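Local coordinates for protein phage integrase/site-specific recombinase (Haloarcula marismortui, PDB 3NRW) that probably binds DNA as part of a site-specific tyrosine recombinase, of which this chain is the N-terminal, helical core-binding domain, at residues Leu36-Glu41 with Asp60-Phe65. Numbering follows the deposited sequence.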
loop_
_atom_site.group_PDB
_atom_site.type_symbol
_atom_site.label_atom_id
_atom_site.label_comp_id
_atom_site.label_asym_id
_atom_site.label_seq_id
_atom_site.Cartn_x
_atom_site.Cartn_y
_atom_site.Cartn_z
ATOM N N LEU A 36 -5.749 -2.801 0.395
ATOM C CA LEU A 36 -4.461 -3.018 1.037
ATOM C C LEU A 36 -4.307 -4.407 1.623
ATOM O O LEU A 36 -3.190 -4.840 1.899
ATOM C CB LEU A 36 -4.226 -1.961 2.112
ATOM C CG LEU A 36 -4.119 -0.536 1.562
ATOM C CD1 LEU A 36 -3.820 0.436 2.689
ATOM C CD2 LEU A 36 -3.015 -0.479 0.503
ATOM N N LYS A 37 -5.420 -5.112 1.811
ATOM C CA LYS A 37 -5.339 -6.462 2.349
ATOM C C LYS A 37 -4.488 -7.319 1.418
ATOM O O LYS A 37 -3.705 -8.152 1.871
ATOM C CB LYS A 37 -6.737 -7.076 2.488
ATOM C CG LYS A 37 -6.727 -8.503 3.035
ATOM C CD LYS A 37 -8.130 -9.087 3.046
ATOM C CE LYS A 37 -8.112 -10.563 3.404
ATOM N NZ LYS A 37 -9.474 -11.165 3.346
ATOM N N HIS A 38 -4.631 -7.108 0.112
ATOM C CA HIS A 38 -3.864 -7.883 -0.849
ATOM C C HIS A 38 -2.381 -7.613 -0.705
ATOM O O HIS A 38 -1.558 -8.519 -0.835
ATOM C CB HIS A 38 -4.304 -7.572 -2.280
ATOM C CG HIS A 38 -5.729 -7.933 -2.551
ATOM N ND1 HIS A 38 -6.740 -6.995 -2.587
ATOM C CD2 HIS A 38 -6.322 -9.135 -2.727
ATOM C CE1 HIS A 38 -7.896 -7.608 -2.771
ATOM N NE2 HIS A 38 -7.669 -8.906 -2.859
ATOM N N PHE A 39 -2.036 -6.364 -0.436
ATOM C CA PHE A 39 -0.636 -6.022 -0.294
ATOM C C PHE A 39 -0.032 -6.589 0.986
ATOM O O PHE A 39 1.078 -7.120 0.972
ATOM C CB PHE A 39 -0.440 -4.512 -0.318
ATOM C CG PHE A 39 0.998 -4.113 -0.293
ATOM C CD1 PHE A 39 1.673 -3.974 0.914
ATOM C CD2 PHE A 39 1.705 -3.989 -1.478
ATOM C CE1 PHE A 39 3.038 -3.719 0.940
ATOM C CE2 PHE A 39 3.070 -3.734 -1.464
ATOM C CZ PHE A 39 3.737 -3.604 -0.254
ATOM N N VAL A 40 -0.756 -6.474 2.092
ATOM C CA VAL A 40 -0.246 -6.979 3.359
ATOM C C VAL A 40 0.028 -8.479 3.302
ATOM O O VAL A 40 1.089 -8.929 3.734
ATOM C CB VAL A 40 -1.216 -6.670 4.519
ATOM C CG1 VAL A 40 -0.716 -7.313 5.807
ATOM C CG2 VAL A 40 -1.320 -5.160 4.703
ATOM N N GLU A 41 -0.910 -9.257 2.764
ATOM C CA GLU A 41 -0.701 -10.701 2.675
ATOM C C GLU A 41 0.466 -11.019 1.743
ATOM O O GLU A 41 1.293 -11.876 2.048
ATOM C CB GLU A 41 -1.978 -11.406 2.199
ATOM C CG GLU A 41 -2.667 -10.747 1.023
ATOM C CD GLU A 41 -3.884 -11.520 0.552
ATOM O OE1 GLU A 41 -3.732 -12.717 0.223
ATOM O OE2 GLU A 41 -4.989 -10.933 0.499
ATOM N N ASP A 60 6.994 -3.126 -8.319
ATOM C CA ASP A 60 6.673 -3.617 -9.659
ATOM C C ASP A 60 6.250 -5.083 -9.578
ATOM O O ASP A 60 5.381 -5.526 -10.322
ATOM C CB ASP A 60 7.881 -3.482 -10.591
ATOM C CG ASP A 60 7.580 -3.959 -12.010
ATOM O OD1 ASP A 60 6.925 -3.213 -12.772
ATOM O OD2 ASP A 60 7.984 -5.092 -12.356
ATOM N N GLU A 61 6.886 -5.837 -8.683
ATOM C CA GLU A 61 6.546 -7.239 -8.507
ATOM C C GLU A 61 5.105 -7.316 -8.034
ATOM O O GLU A 61 4.326 -8.142 -8.512
ATOM C CB GLU A 61 7.459 -7.891 -7.469
ATOM C CG GLU A 61 8.862 -8.186 -7.978
ATOM C CD GLU A 61 8.938 -9.482 -8.763
ATOM O OE1 GLU A 61 9.048 -10.554 -8.128
ATOM O OE2 GLU A 61 8.875 -9.435 -10.011
ATOM N N TYR A 62 4.749 -6.449 -7.093
ATOM C CA TYR A 62 3.390 -6.454 -6.571
ATOM C C TYR A 62 2.388 -6.106 -7.661
ATOM O O TYR A 62 1.360 -6.774 -7.814
ATOM C CB TYR A 62 3.235 -5.463 -5.419
ATOM C CG TYR A 62 1.825 -5.449 -4.874
ATOM C CD1 TYR A 62 0.985 -4.362 -5.091
ATOM C CD2 TYR A 62 1.319 -6.543 -4.181
ATOM C CE1 TYR A 62 -0.332 -4.364 -4.628
ATOM C CE2 TYR A 62 0.009 -6.562 -3.713
ATOM C CZ TYR A 62 -0.809 -5.468 -3.940
ATOM O OH TYR A 62 -2.099 -5.483 -3.477
ATOM N N GLU A 63 2.681 -5.060 -8.423
ATOM C CA GLU A 63 1.775 -4.656 -9.483
ATOM C C GLU A 63 1.518 -5.800 -10.460
ATOM O O GLU A 63 0.374 -6.071 -10.839
ATOM C CB GLU A 63 2.341 -3.453 -10.232
ATOM C CG GLU A 63 1.447 -2.975 -11.361
ATOM C CD GLU A 63 2.026 -1.788 -12.089
ATOM O OE1 GLU A 63 1.408 -1.356 -13.082
ATOM O OE2 GLU A 63 3.094 -1.294 -11.667
ATOM N N THR A 64 2.587 -6.474 -10.867
ATOM C CA THR A 64 2.466 -7.586 -11.800
ATOM C C THR A 64 1.658 -8.737 -11.208
ATOM O O THR A 64 0.876 -9.389 -11.901
ATOM C CB THR A 64 3.848 -8.075 -12.211
ATOM O OG1 THR A 64 4.542 -6.993 -12.840
ATOM C CG2 THR A 64 3.740 -9.231 -13.185
ATOM N N PHE A 65 1.859 -8.981 -9.920
ATOM C CA PHE A 65 1.136 -10.020 -9.208
ATOM C C PHE A 65 -0.361 -9.713 -9.295
ATOM O O PHE A 65 -1.159 -10.560 -9.713
ATOM C CB PHE A 65 1.620 -10.046 -7.754
ATOM C CG PHE A 65 0.724 -10.795 -6.814
ATOM C CD1 PHE A 65 -0.049 -10.103 -5.885
ATOM C CD2 PHE A 65 0.678 -12.187 -6.826
ATOM C CE1 PHE A 65 -0.854 -10.785 -4.974
ATOM C CE2 PHE A 65 -0.124 -12.881 -5.920
ATOM C CZ PHE A 65 -0.890 -12.178 -4.989
#
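Tyr62 lays one face of its ring over the edge of the Phe39 ring and runs on across the backbone of helix 26-45. Phe39 CD2 sits above the middle of the tyrosine ring, 3.7 Å from Tyr62 CG. This is a T-shaped (edge-to-face) pair, with centroids 4.8 Å apart and planes at 70°. With chi1 at 180°, CG of Tyr62 stands opposite its own backbone N, and the ring extends from helix 56-67 to helix 26-45. Beyond the stack, Tyr62 CE2 comes to 3.5 Å from Phe39 CA. The hydroxyl end reaches the backbone between His38 and Phe39. Tyr62 OH lies 3.3 Å from His38 CB. It is also 3.2 Å from Phe39 N, but the angle is too poor for a hydrogen bond. The His38 ring itself turns away from helix 56-67.

Both helices belong to the core-binding domain, the all-helical N-terminal part of tyrosine recombinases. Within 36-41 and 60-65, the CA atoms of Phe39 and Tyr62 are the nearest pair, 7.5 Å apart, and the two aromatic residues supply most of the surface buried between the segments. The pair is buried and continues into a larger aromatic cluster. Trp86 of helix 73-92 meets the Phe39 ring, and Trp42, one turn further along helix 26-45, packs edge-to-face with Tyr62. Met51 and Leu54, from the loop joining the two helices, also touch Phe39. The Phe65 ring also meets Trp42.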